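Local coordinates for protein putative adhesin (Bacteroides fragilis NCTC 9343, PDB 3PET) that is of unknown function but probably takes part in cell adhesion, as a putative lipoprotein folded into a right-handed beta-helix, at residues A[22-28]-A[90-96]; A[31-37]-A[82-88]; A[111-117]-A[131-137]; A[16-21]-A[57-61]. One frame throughout, in Å; residues are numbered along the deposited sequence.

From the N terminus, segment 16-21 opens contact 4, followed at once by 22-28 for contact 1 and 31-37 for contact 2. The chain then returns at 57-61 to close contact 4, at 82-88 to close contact 2 and at 90-96 to close contact 1. Contact 2 is thus nested inside the loop of contact 1, and contact 4 crosses both. Contact 3 (111-117 with 131-137) closes a short loop of its own further on. Contacts 1 and 3 lie along one run of parallel strands, joined where 92-95 pairs with 111-116. Contact 2 faces contact 1 across the hydrophobic interior, and contact 4 packs the loop 16-21 against strand 56-61.

Contact 1 of 4, residues A[22-28]-A[90-96]; sequences NKIDAGT and LNGISFK
Lys23 faces Gly92, Ile24 Ile93, Asp25 Ser94 and Ala26 Phe95 along two parallel strands whose axes lie 4.7 Å apart and deviate by only 2°, the stacking of neighbouring coils in a right-handed beta-helix. The ladder uses alternate residues of each strand. Ile24 N donates to Gly92 O, and Ile24 O receives Ser94 N at 2.8 Å; two residues on, Ala26 N donates to Ser94 O, and Ala26 O accepts Lys96 N at 2.7 Å. At the start of the ladder, Asn22 O takes an almost straight bond from Asn91 N (2.7 Å) and a weak second one from Gly92 N. Ile24, Ala26, Ile93 and Phe95 point to the interior. There Ile24 CD1 meets Leu90 CD1 at 3.6 Å, the two side chains crossing at about a right angle, and Ile32 and Tyr34 of strand 31-36 pack against this face. The other face is polar. The Lys96 chain bends at its last two torsions and brings NZ to Asp25 OD2 at 3.1 Å, a salt bridge that meets the carboxylate on its syn side but 31° out of its plane. The same NZ donates to Ser94 OG at 3.3 Å. At the opposite end the amides of Asn22 and Asn91 stand nearly perpendicular, with ND2 of Asn22 2.9 Å from OD1 of Asn91; Asn91 ND2 is bonded to Asn111 O of the next coil. The contact therefore separates an apolar interior from an outer row of polar groups, where the nearby ammonium probably favours the ionised form of Asp25.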
# COMPACT_ATOMS: atom_id res chain seq x y z
N ASN A 22 -4.04 -22.49 -16.88
CA ASN A 22 -4.48 -21.20 -17.42
C ASN A 22 -4.54 -20.16 -16.29
O ASN A 22 -5.04 -19.05 -16.49
CB ASN A 22 -5.82 -21.32 -18.17
CG ASN A 22 -7.00 -21.71 -17.33
OD1 ASN A 22 -6.90 -22.17 -16.18
ND2 ASN A 22 -8.17 -21.56 -17.88
N LYS A 23 -4.02 -20.53 -15.11
CA LYS A 23 -3.98 -19.67 -13.93
C LYS A 23 -2.68 -19.85 -13.19
O LYS A 23 -2.11 -20.95 -13.18
CB LYS A 23 -5.17 -19.92 -12.97
CG LYS A 23 -6.54 -19.55 -13.53
CD LYS A 23 -7.68 -19.87 -12.55
CE LYS A 23 -8.09 -21.34 -12.37
NZ LYS A 23 -8.71 -21.96 -13.59
N ILE A 24 -2.19 -18.76 -12.57
CA ILE A 24 -0.96 -18.75 -11.80
C ILE A 24 -1.29 -18.26 -10.40
O ILE A 24 -1.96 -17.23 -10.25
CB ILE A 24 0.15 -17.87 -12.46
CG1 ILE A 24 0.53 -18.38 -13.88
CG2 ILE A 24 1.42 -17.75 -11.53
CD1 ILE A 24 1.11 -17.27 -14.79
N ASP A 25 -0.78 -18.98 -9.38
CA ASP A 25 -0.92 -18.62 -7.97
C ASP A 25 0.47 -18.72 -7.37
O ASP A 25 0.99 -19.82 -7.21
CB ASP A 25 -1.96 -19.51 -7.27
CG ASP A 25 -2.28 -19.11 -5.85
OD1 ASP A 25 -1.34 -19.04 -5.03
OD2 ASP A 25 -3.46 -18.95 -5.54
N ALA A 26 1.10 -17.56 -7.08
CA ALA A 26 2.48 -17.56 -6.63
C ALA A 26 2.70 -16.84 -5.29
O ALA A 26 2.25 -15.69 -5.12
CB ALA A 26 3.36 -16.94 -7.72
N GLY A 27 3.40 -17.52 -4.39
CA GLY A 27 3.77 -17.03 -3.06
C GLY A 27 5.27 -17.10 -2.88
O GLY A 27 5.78 -17.41 -1.81
N THR A 28 5.99 -16.81 -3.95
CA THR A 28 7.44 -16.90 -3.98
C THR A 28 8.10 -15.54 -3.87
O THR A 28 7.43 -14.50 -3.87
CB THR A 28 7.85 -17.55 -5.33
OG1 THR A 28 7.14 -16.88 -6.36
CG2 THR A 28 7.54 -19.03 -5.37
N LEU A 90 -4.01 -17.77 -20.60
CA LEU A 90 -3.95 -17.27 -19.23
C LEU A 90 -5.21 -16.47 -18.92
O LEU A 90 -5.53 -15.51 -19.63
CB LEU A 90 -2.69 -16.42 -18.97
CG LEU A 90 -2.41 -16.13 -17.48
CD1 LEU A 90 -1.94 -17.38 -16.73
CD2 LEU A 90 -1.40 -15.03 -17.33
N ASN A 91 -5.91 -16.87 -17.83
CA ASN A 91 -7.14 -16.23 -17.36
C ASN A 91 -7.00 -15.62 -15.97
O ASN A 91 -7.87 -14.86 -15.56
CB ASN A 91 -8.29 -17.25 -17.33
CG ASN A 91 -8.66 -17.71 -18.72
OD1 ASN A 91 -8.54 -18.88 -19.03
ND2 ASN A 91 -9.04 -16.78 -19.60
N GLY A 92 -5.96 -15.98 -15.23
CA GLY A 92 -5.80 -15.46 -13.89
C GLY A 92 -4.40 -15.45 -13.35
O GLY A 92 -3.61 -16.36 -13.61
N ILE A 93 -4.10 -14.39 -12.58
CA ILE A 93 -2.86 -14.25 -11.83
C ILE A 93 -3.23 -13.86 -10.43
O ILE A 93 -3.85 -12.81 -10.22
CB ILE A 93 -1.79 -13.27 -12.42
CG1 ILE A 93 -1.41 -13.62 -13.89
CG2 ILE A 93 -0.50 -13.27 -11.53
CD1 ILE A 93 -0.65 -12.51 -14.62
N SER A 94 -2.85 -14.69 -9.47
CA SER A 94 -2.98 -14.40 -8.04
C SER A 94 -1.57 -14.33 -7.47
O SER A 94 -0.86 -15.34 -7.46
CB SER A 94 -3.82 -15.46 -7.34
OG SER A 94 -3.91 -15.09 -5.98
N PHE A 95 -1.11 -13.12 -7.12
CA PHE A 95 0.25 -12.96 -6.64
C PHE A 95 0.27 -12.57 -5.17
O PHE A 95 -0.34 -11.58 -4.79
CB PHE A 95 1.04 -11.94 -7.50
CG PHE A 95 2.50 -11.83 -7.09
CD1 PHE A 95 3.43 -12.78 -7.52
CD2 PHE A 95 2.94 -10.78 -6.31
CE1 PHE A 95 4.77 -12.66 -7.16
CE2 PHE A 95 4.28 -10.69 -5.93
CZ PHE A 95 5.19 -11.63 -6.35
N LYS A 96 0.99 -13.37 -4.36
CA LYS A 96 1.07 -13.19 -2.92
C LYS A 96 2.52 -13.27 -2.41
O LYS A 96 2.73 -13.67 -1.29
CB LYS A 96 0.21 -14.25 -2.18
CG LYS A 96 -1.25 -14.34 -2.63
CD LYS A 96 -1.98 -15.48 -1.95
CE LYS A 96 -2.19 -16.67 -2.86
NZ LYS A 96 -3.62 -16.84 -3.23

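Contact 2 of 4, residues A[31-37]-A[82-88]; sequences NIYYTQS and KITITSP
Asn31 O accepts Ile83 N at the start of a six-pair parallel ladder near the N-terminal end of the right-handed beta-helix. The strands cross at -19°, and 82-87 pairs antiparallel with 43-47 on its other edge. Ile32 turns inward beside Ile83, the two lying alongside and pointing the same way, while its CG2 branch reaches Ile85 CD1 at 3.7 Å. Tyr33 lies on the outer face. The Lys82 and Tyr33 side chains cross at about a right angle, CG of Lys82 3.7 Å from CD1 of Tyr33, and His102 stacks on the same tyrosine. Tyr34 points inward, its CG anti to the backbone nitrogen (chi1 173°), which sends the ring along the strand until OH donates to Ser87 OG at 2.8 Å. That serine oxygen lies at the ring edge and is also bonded to Thr89 O. Thr35 O receives Thr86 OG1 at 2.9 Å from well above its carbonyl plane, whereas Ser87 N reaches it only weakly. The extended Gln36 chain carries NE2 to Pro88 O at 3.0 Å, with the acceptor close to the amide plane, and its OE1 is held by Thr108 N. At Ser37, N bonds Ser87 O and OG turns to Lys41 O. A water bridges the ends of the two segments, donating to Ser37 O at 3.2 Å and to Pro88 O at 2.7 Å.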
# COMPACT_ATOMS: atom_id res chain seq x y z
N ASN A 31 11.21 -12.27 -9.43
CA ASN A 31 10.44 -11.68 -10.52
C ASN A 31 9.91 -12.74 -11.42
O ASN A 31 10.60 -13.75 -11.68
CB ASN A 31 11.27 -10.66 -11.29
CG ASN A 31 11.64 -9.46 -10.44
OD1 ASN A 31 10.89 -9.03 -9.57
ND2 ASN A 31 12.84 -8.95 -10.63
N ILE A 32 8.68 -12.53 -11.90
CA ILE A 32 8.02 -13.49 -12.79
C ILE A 32 7.81 -12.88 -14.16
O ILE A 32 7.32 -11.75 -14.27
CB ILE A 32 6.67 -13.97 -12.19
CG1 ILE A 32 6.92 -14.73 -10.85
CG2 ILE A 32 5.87 -14.81 -13.22
CD1 ILE A 32 5.65 -14.98 -10.01
N TYR A 33 8.15 -13.66 -15.21
CA TYR A 33 7.97 -13.23 -16.59
C TYR A 33 7.09 -14.26 -17.28
O TYR A 33 7.49 -15.41 -17.46
CB TYR A 33 9.34 -13.08 -17.31
CG TYR A 33 10.20 -11.97 -16.74
CD1 TYR A 33 11.02 -12.19 -15.63
CD2 TYR A 33 10.12 -10.67 -17.24
CE1 TYR A 33 11.77 -11.15 -15.07
CE2 TYR A 33 10.89 -9.64 -16.71
CZ TYR A 33 11.70 -9.88 -15.61
OH TYR A 33 12.45 -8.84 -15.11
N TYR A 34 5.87 -13.85 -17.63
CA TYR A 34 4.94 -14.74 -18.32
C TYR A 34 4.96 -14.43 -19.83
O TYR A 34 4.97 -13.27 -20.24
CB TYR A 34 3.51 -14.65 -17.75
CG TYR A 34 2.51 -15.43 -18.57
CD1 TYR A 34 2.35 -16.81 -18.40
CD2 TYR A 34 1.79 -14.81 -19.60
CE1 TYR A 34 1.48 -17.55 -19.20
CE2 TYR A 34 0.93 -15.55 -20.42
CZ TYR A 34 0.78 -16.91 -20.22
OH TYR A 34 -0.04 -17.64 -21.04
N THR A 35 4.97 -15.49 -20.63
CA THR A 35 4.89 -15.44 -22.08
C THR A 35 3.73 -16.32 -22.54
O THR A 35 3.61 -17.46 -22.09
CB THR A 35 6.22 -15.91 -22.74
OG1 THR A 35 7.30 -15.10 -22.27
CG2 THR A 35 6.17 -15.85 -24.30
N GLN A 36 2.88 -15.80 -23.43
CA GLN A 36 1.83 -16.62 -24.01
C GLN A 36 2.49 -17.38 -25.16
O GLN A 36 3.00 -16.75 -26.09
CB GLN A 36 0.65 -15.76 -24.47
CG GLN A 36 -0.44 -16.58 -25.17
CD GLN A 36 -1.66 -15.76 -25.48
OE1 GLN A 36 -1.58 -14.59 -25.86
NE2 GLN A 36 -2.83 -16.39 -25.37
N SER A 37 2.51 -18.72 -25.08
CA SER A 37 3.15 -19.53 -26.13
C SER A 37 2.38 -19.46 -27.44
O SER A 37 1.15 -19.29 -27.44
CB SER A 37 3.34 -20.98 -25.70
OG SER A 37 2.11 -21.66 -25.51
N LYS A 82 14.83 -15.69 -11.01
CA LYS A 82 13.96 -15.32 -12.14
C LYS A 82 13.07 -16.51 -12.46
O LYS A 82 13.56 -17.63 -12.67
CB LYS A 82 14.76 -14.88 -13.37
CG LYS A 82 13.88 -14.21 -14.41
CD LYS A 82 14.42 -14.29 -15.83
CE LYS A 82 15.45 -13.23 -16.11
NZ LYS A 82 15.90 -13.23 -17.53
N ILE A 83 11.75 -16.27 -12.45
CA ILE A 83 10.76 -17.30 -12.75
C ILE A 83 10.18 -17.00 -14.13
O ILE A 83 9.61 -15.94 -14.34
CB ILE A 83 9.67 -17.36 -11.63
CG1 ILE A 83 10.31 -17.69 -10.25
CG2 ILE A 83 8.55 -18.36 -12.00
CD1 ILE A 83 9.47 -17.26 -8.99
N THR A 84 10.34 -17.93 -15.08
CA THR A 84 9.88 -17.79 -16.45
C THR A 84 8.76 -18.79 -16.66
O THR A 84 8.94 -20.00 -16.48
CB THR A 84 11.07 -17.94 -17.41
OG1 THR A 84 11.93 -16.82 -17.19
CG2 THR A 84 10.66 -17.96 -18.87
N ILE A 85 7.57 -18.26 -17.00
CA ILE A 85 6.37 -19.08 -17.17
C ILE A 85 5.80 -18.92 -18.59
O ILE A 85 5.75 -17.80 -19.12
CB ILE A 85 5.30 -18.70 -16.09
CG1 ILE A 85 5.89 -18.66 -14.65
CG2 ILE A 85 4.07 -19.63 -16.16
CD1 ILE A 85 4.85 -18.31 -13.50
N THR A 86 5.37 -20.02 -19.20
CA THR A 86 4.73 -19.95 -20.51
C THR A 86 3.64 -20.99 -20.60
O THR A 86 3.79 -22.11 -20.11
CB THR A 86 5.71 -19.97 -21.72
OG1 THR A 86 4.94 -19.84 -22.93
CG2 THR A 86 6.56 -21.19 -21.79
N SER A 87 2.53 -20.58 -21.22
CA SER A 87 1.38 -21.44 -21.47
C SER A 87 0.60 -20.91 -22.68
O SER A 87 0.73 -19.72 -23.00
CB SER A 87 0.49 -21.51 -20.23
OG SER A 87 -0.17 -20.27 -20.01
N PRO A 88 -0.23 -21.73 -23.37
CA PRO A 88 -1.01 -21.21 -24.51
C PRO A 88 -2.07 -20.17 -24.10
O PRO A 88 -2.39 -19.29 -24.89
CB PRO A 88 -1.66 -22.48 -25.08
CG PRO A 88 -0.75 -23.61 -24.65
CD PRO A 88 -0.43 -23.19 -23.23
O HOH W 1 -2.06 -19.37 -27.57

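Contact 3 of 4, residues A[111-117]-A[131-137]; sequences NLDIESK and KLNVQSM
Asn133 ND2 donates to Asp113 OD1 at 3.0 Å (161° at the hydrogen), the one side-chain hydrogen bond across these two parallel strands. The oxygen lies close to the amide plane, yet the nitrogen approaches OD1 from 48° out of the carboxylate plane. Asp113 OD1 is also 2.7 Å from OE2 of Glu115, so one of the two acids probably holds a proton. The backbone adds six bonds, among them Ile114 N to Asn133 O (2.8 Å) and Met137 N to Ser116 O (2.7 Å). Further out, the bent Glu115 chain lies alongside Gln135, whose own OE1 is bonded by Lys156 NZ. Glu115 OE1 touches CE of Met137, a selenomethionine, at 3.4 Å, and Lys117 CG reaches that same methyl at 3.6 Å. On the inner face Leu112 and Leu132 point the same way, Leu112 CD2 4.0 Å from Leu132 CD1, the like-on-like stacking along a beta-helix, and Ser116 OG rests on Ser136 CB. Strand 92-95 continues the ladder beyond 111-116 and strand 147-155 beyond 131-136, while strands 122-128, 142-145 and 161-168 pack from across the interior.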
# COMPACT_ATOMS: atom_id res chain seq x y z
N ASN A 111 -11.16 -13.56 -20.63
CA ASN A 111 -11.25 -12.92 -19.31
C ASN A 111 -9.94 -13.02 -18.59
O ASN A 111 -9.34 -14.09 -18.56
CB ASN A 111 -12.33 -13.59 -18.44
CG ASN A 111 -13.65 -13.78 -19.14
OD1 ASN A 111 -14.32 -12.82 -19.52
ND2 ASN A 111 -14.02 -15.03 -19.39
N LEU A 112 -9.49 -11.91 -18.01
CA LEU A 112 -8.27 -11.91 -17.22
C LEU A 112 -8.60 -11.38 -15.84
O LEU A 112 -9.17 -10.30 -15.71
CB LEU A 112 -7.15 -11.10 -17.89
CG LEU A 112 -5.81 -11.03 -17.12
CD1 LEU A 112 -5.15 -12.45 -16.97
CD2 LEU A 112 -4.86 -10.05 -17.77
N ASP A 113 -8.22 -12.15 -14.81
CA ASP A 113 -8.41 -11.75 -13.43
C ASP A 113 -7.02 -11.57 -12.76
O ASP A 113 -6.24 -12.52 -12.70
CB ASP A 113 -9.28 -12.80 -12.69
CG ASP A 113 -9.73 -12.43 -11.30
OD1 ASP A 113 -9.59 -11.24 -10.92
OD2 ASP A 113 -10.25 -13.32 -10.59
N ILE A 114 -6.72 -10.33 -12.32
CA ILE A 114 -5.46 -10.02 -11.65
C ILE A 114 -5.76 -9.70 -10.19
O ILE A 114 -6.54 -8.77 -9.91
CB ILE A 114 -4.64 -8.89 -12.33
CG1 ILE A 114 -4.42 -9.18 -13.83
CG2 ILE A 114 -3.30 -8.66 -11.60
CD1 ILE A 114 -4.36 -7.98 -14.64
N GLU A 115 -5.15 -10.49 -9.28
CA GLU A 115 -5.28 -10.33 -7.83
C GLU A 115 -3.86 -10.14 -7.28
O GLU A 115 -3.09 -11.11 -7.22
CB GLU A 115 -6.02 -11.51 -7.14
CG GLU A 115 -7.38 -11.88 -7.75
CD GLU A 115 -8.59 -11.02 -7.39
OE1 GLU A 115 -8.84 -10.82 -6.18
OE2 GLU A 115 -9.31 -10.61 -8.32
N SER A 116 -3.47 -8.89 -6.98
CA SER A 116 -2.13 -8.64 -6.44
C SER A 116 -2.23 -8.36 -4.95
O SER A 116 -2.92 -7.43 -4.52
CB SER A 116 -1.41 -7.52 -7.18
OG SER A 116 -2.19 -6.33 -7.24
N LYS A 117 -1.61 -9.25 -4.16
CA LYS A 117 -1.66 -9.21 -2.70
C LYS A 117 -0.25 -9.30 -2.12
O LYS A 117 -0.08 -9.76 -0.99
CB LYS A 117 -2.51 -10.40 -2.19
CG LYS A 117 -3.85 -10.62 -2.90
CD LYS A 117 -4.21 -12.10 -3.13
CE LYS A 117 -4.81 -12.79 -1.92
NZ LYS A 117 -6.24 -12.42 -1.71
N LYS A 131 -13.01 -9.16 -20.98
CA LYS A 131 -13.24 -8.67 -19.63
C LYS A 131 -11.95 -8.70 -18.82
O LYS A 131 -11.24 -9.71 -18.82
CB LYS A 131 -14.34 -9.49 -18.92
CG LYS A 131 -15.70 -9.42 -19.59
CD LYS A 131 -16.71 -10.33 -18.92
CE LYS A 131 -18.03 -10.33 -19.65
NZ LYS A 131 -19.00 -11.28 -19.04
N LEU A 132 -11.65 -7.59 -18.16
CA LEU A 132 -10.49 -7.45 -17.29
C LEU A 132 -10.97 -7.10 -15.91
O LEU A 132 -11.78 -6.17 -15.75
CB LEU A 132 -9.49 -6.40 -17.80
CG LEU A 132 -8.35 -6.01 -16.83
CD1 LEU A 132 -7.35 -7.17 -16.62
CD2 LEU A 132 -7.67 -4.76 -17.28
N ASN A 133 -10.48 -7.83 -14.92
CA ASN A 133 -10.78 -7.59 -13.52
C ASN A 133 -9.48 -7.46 -12.76
O ASN A 133 -8.69 -8.39 -12.77
CB ASN A 133 -11.66 -8.70 -12.92
CG ASN A 133 -12.10 -8.38 -11.51
OD1 ASN A 133 -12.77 -7.38 -11.27
ND2 ASN A 133 -11.70 -9.17 -10.54
N VAL A 134 -9.24 -6.29 -12.13
CA VAL A 134 -8.03 -6.03 -11.36
C VAL A 134 -8.44 -5.71 -9.93
O VAL A 134 -9.21 -4.78 -9.69
CB VAL A 134 -7.14 -4.89 -11.96
CG1 VAL A 134 -5.93 -4.59 -11.08
CG2 VAL A 134 -6.69 -5.24 -13.37
N GLN A 135 -7.87 -6.47 -8.98
CA GLN A 135 -8.05 -6.22 -7.55
C GLN A 135 -6.66 -6.05 -6.97
O GLN A 135 -5.95 -7.06 -6.78
CB GLN A 135 -8.82 -7.37 -6.86
CG GLN A 135 -10.26 -7.55 -7.35
CD GLN A 135 -11.27 -6.76 -6.56
OE1 GLN A 135 -10.99 -6.23 -5.49
NE2 GLN A 135 -12.49 -6.71 -7.06
N SER A 136 -6.21 -4.79 -6.79
CA SER A 136 -4.86 -4.56 -6.23
C SER A 136 -4.99 -4.35 -4.75
O SER A 136 -5.76 -3.50 -4.31
CB SER A 136 -4.14 -3.41 -6.93
OG SER A 136 -4.83 -2.17 -6.78
N MSE A 137 -4.36 -5.24 -3.99
CA MSE A 137 -4.52 -5.28 -2.54
C MSE A 137 -3.21 -5.27 -1.76
O MSE A 137 -3.26 -5.31 -0.55
CB MSE A 137 -5.30 -6.55 -2.17
CG MSE A 137 -6.75 -6.54 -2.65
SE MSE A 137 -7.50 -8.32 -2.43
CE MSE A 137 -6.88 -9.06 -4.07

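Contact 4 of 4, residues A[16-21]-A[57-61]; sequences YKVKEF and QVAVK
Val60 pushes its CG2 branch in among Val18, Lys19 and Phe21, the close-packed part of this contact. CG2 lies 3.7 Å from Val18 CB, also 3.7 Å from the backbone oxygen Lys19 O, and 4.1 Å from Phe21 CD2, the Val60 and Phe21 side chains crossing at about a right angle. Within the loop, Val18 CG2 sits at the edge of the Phe21 ring, in its plane. Val58, two residues earlier on the same face of the strand, divides its methyls. Its chi1 of 172° puts CG1 anti to the backbone nitrogen and CG2 beside it. CG1 thereby meets Val18 CG1 at 3.8 Å, and CG2 lies over one face of the Tyr16 ring, 3.9 Å from its centroid in a CH-pi contact and shifted toward the rim at CE2 (3.6 Å). No hydrogen bond joins the two segments. Here the irregular loop that precedes the first coil of the beta-helix runs beside strand 56-61, the touching parts 34° apart in direction. That strand is the outer member of an antiparallel pair with 64-69, whose Leu65 and Leu67 continue the apolar layer beneath Val60 and Val58. The alternate residues Gln57, Ala59 and Lys61 point away from the loop. Lys17 is the centre of an inverse gamma turn closed by a weak bond from Val18 N to Tyr16 O. The loose side lies at the exposed Lys19 and Glu20. Lys19 touches Val60 with CB at 4.1 Å from CG1, and its extended chain then leads away from the strand; Glu20 points its side chain away, and its backbone oxygen is what comes near Val60 CG1.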
# COMPACT_ATOMS: atom_id res chain seq x y z
N TYR A 16 10.72 -27.41 -15.12
CA TYR A 16 9.64 -28.23 -14.59
C TYR A 16 8.64 -28.48 -15.71
O TYR A 16 7.99 -27.55 -16.22
CB TYR A 16 8.94 -27.54 -13.38
CG TYR A 16 9.88 -27.01 -12.31
CD1 TYR A 16 10.59 -25.83 -12.51
CD2 TYR A 16 9.98 -27.63 -11.07
CE1 TYR A 16 11.45 -25.32 -11.53
CE2 TYR A 16 10.82 -27.12 -10.07
CZ TYR A 16 11.53 -25.95 -10.29
OH TYR A 16 12.37 -25.41 -9.34
N LYS A 17 8.52 -29.74 -16.10
CA LYS A 17 7.59 -30.13 -17.16
C LYS A 17 6.22 -30.30 -16.50
O LYS A 17 5.85 -31.39 -16.08
CB LYS A 17 8.06 -31.41 -17.87
N VAL A 18 5.54 -29.18 -16.32
CA VAL A 18 4.24 -29.12 -15.65
C VAL A 18 3.11 -29.40 -16.65
O VAL A 18 3.28 -29.21 -17.86
CB VAL A 18 4.06 -27.74 -14.96
CG1 VAL A 18 5.06 -27.56 -13.83
CG2 VAL A 18 4.18 -26.58 -15.95
N LYS A 19 1.95 -29.82 -16.13
CA LYS A 19 0.72 -30.00 -16.88
C LYS A 19 0.24 -28.62 -17.35
O LYS A 19 0.61 -27.62 -16.74
CB LYS A 19 -0.37 -30.64 -15.99
CG LYS A 19 -0.24 -32.13 -15.79
CD LYS A 19 -1.57 -32.68 -15.30
CE LYS A 19 -1.43 -34.00 -14.61
NZ LYS A 19 -2.63 -34.28 -13.77
N GLU A 20 -0.61 -28.56 -18.39
CA GLU A 20 -1.09 -27.26 -18.85
C GLU A 20 -2.00 -26.62 -17.78
O GLU A 20 -2.73 -27.31 -17.06
CB GLU A 20 -1.78 -27.35 -20.20
CG GLU A 20 -2.12 -25.97 -20.76
CD GLU A 20 -2.70 -25.94 -22.16
OE1 GLU A 20 -2.54 -26.94 -22.89
OE2 GLU A 20 -3.29 -24.91 -22.54
N PHE A 21 -1.89 -25.30 -17.64
CA PHE A 21 -2.63 -24.47 -16.70
C PHE A 21 -3.04 -23.19 -17.42
O PHE A 21 -2.42 -22.83 -18.43
CB PHE A 21 -1.75 -24.15 -15.45
CG PHE A 21 -0.43 -23.48 -15.80
CD1 PHE A 21 -0.37 -22.11 -16.03
CD2 PHE A 21 0.72 -24.25 -16.00
CE1 PHE A 21 0.83 -21.52 -16.43
CE2 PHE A 21 1.91 -23.64 -16.39
CZ PHE A 21 1.96 -22.29 -16.61
N GLN A 57 8.44 -24.81 -4.20
CA GLN A 57 7.63 -26.00 -4.44
C GLN A 57 6.68 -25.67 -5.59
O GLN A 57 6.13 -24.57 -5.67
CB GLN A 57 6.87 -26.44 -3.18
CG GLN A 57 7.77 -26.81 -2.00
CD GLN A 57 7.92 -25.67 -1.02
OE1 GLN A 57 6.97 -24.91 -0.76
NE2 GLN A 57 9.10 -25.52 -0.47
N VAL A 58 6.54 -26.62 -6.50
CA VAL A 58 5.79 -26.45 -7.74
C VAL A 58 4.70 -27.52 -7.86
O VAL A 58 4.99 -28.68 -7.63
CB VAL A 58 6.80 -26.54 -8.92
CG1 VAL A 58 6.09 -26.58 -10.29
CG2 VAL A 58 7.83 -25.40 -8.88
N ALA A 59 3.49 -27.13 -8.26
CA ALA A 59 2.38 -28.08 -8.49
C ALA A 59 1.34 -27.48 -9.39
O ALA A 59 1.06 -26.29 -9.31
CB ALA A 59 1.72 -28.48 -7.17
N VAL A 60 0.74 -28.31 -10.24
CA VAL A 60 -0.40 -27.89 -11.05
C VAL A 60 -1.60 -28.66 -10.50
O VAL A 60 -1.57 -29.88 -10.40
CB VAL A 60 -0.23 -28.05 -12.60
CG1 VAL A 60 -1.54 -27.72 -13.32
CG2 VAL A 60 0.91 -27.16 -13.11
N LYS A 61 -2.62 -27.93 -10.12
CA LYS A 61 -3.86 -28.47 -9.55
C LYS A 61 -5.01 -27.58 -10.00
O LYS A 61 -4.87 -26.36 -9.94
CB LYS A 61 -3.69 -28.48 -8.02
CG LYS A 61 -4.91 -28.77 -7.17
CD LYS A 61 -4.50 -29.44 -5.84
CE LYS A 61 -3.31 -28.81 -5.14
NZ LYS A 61 -2.93 -29.54 -3.90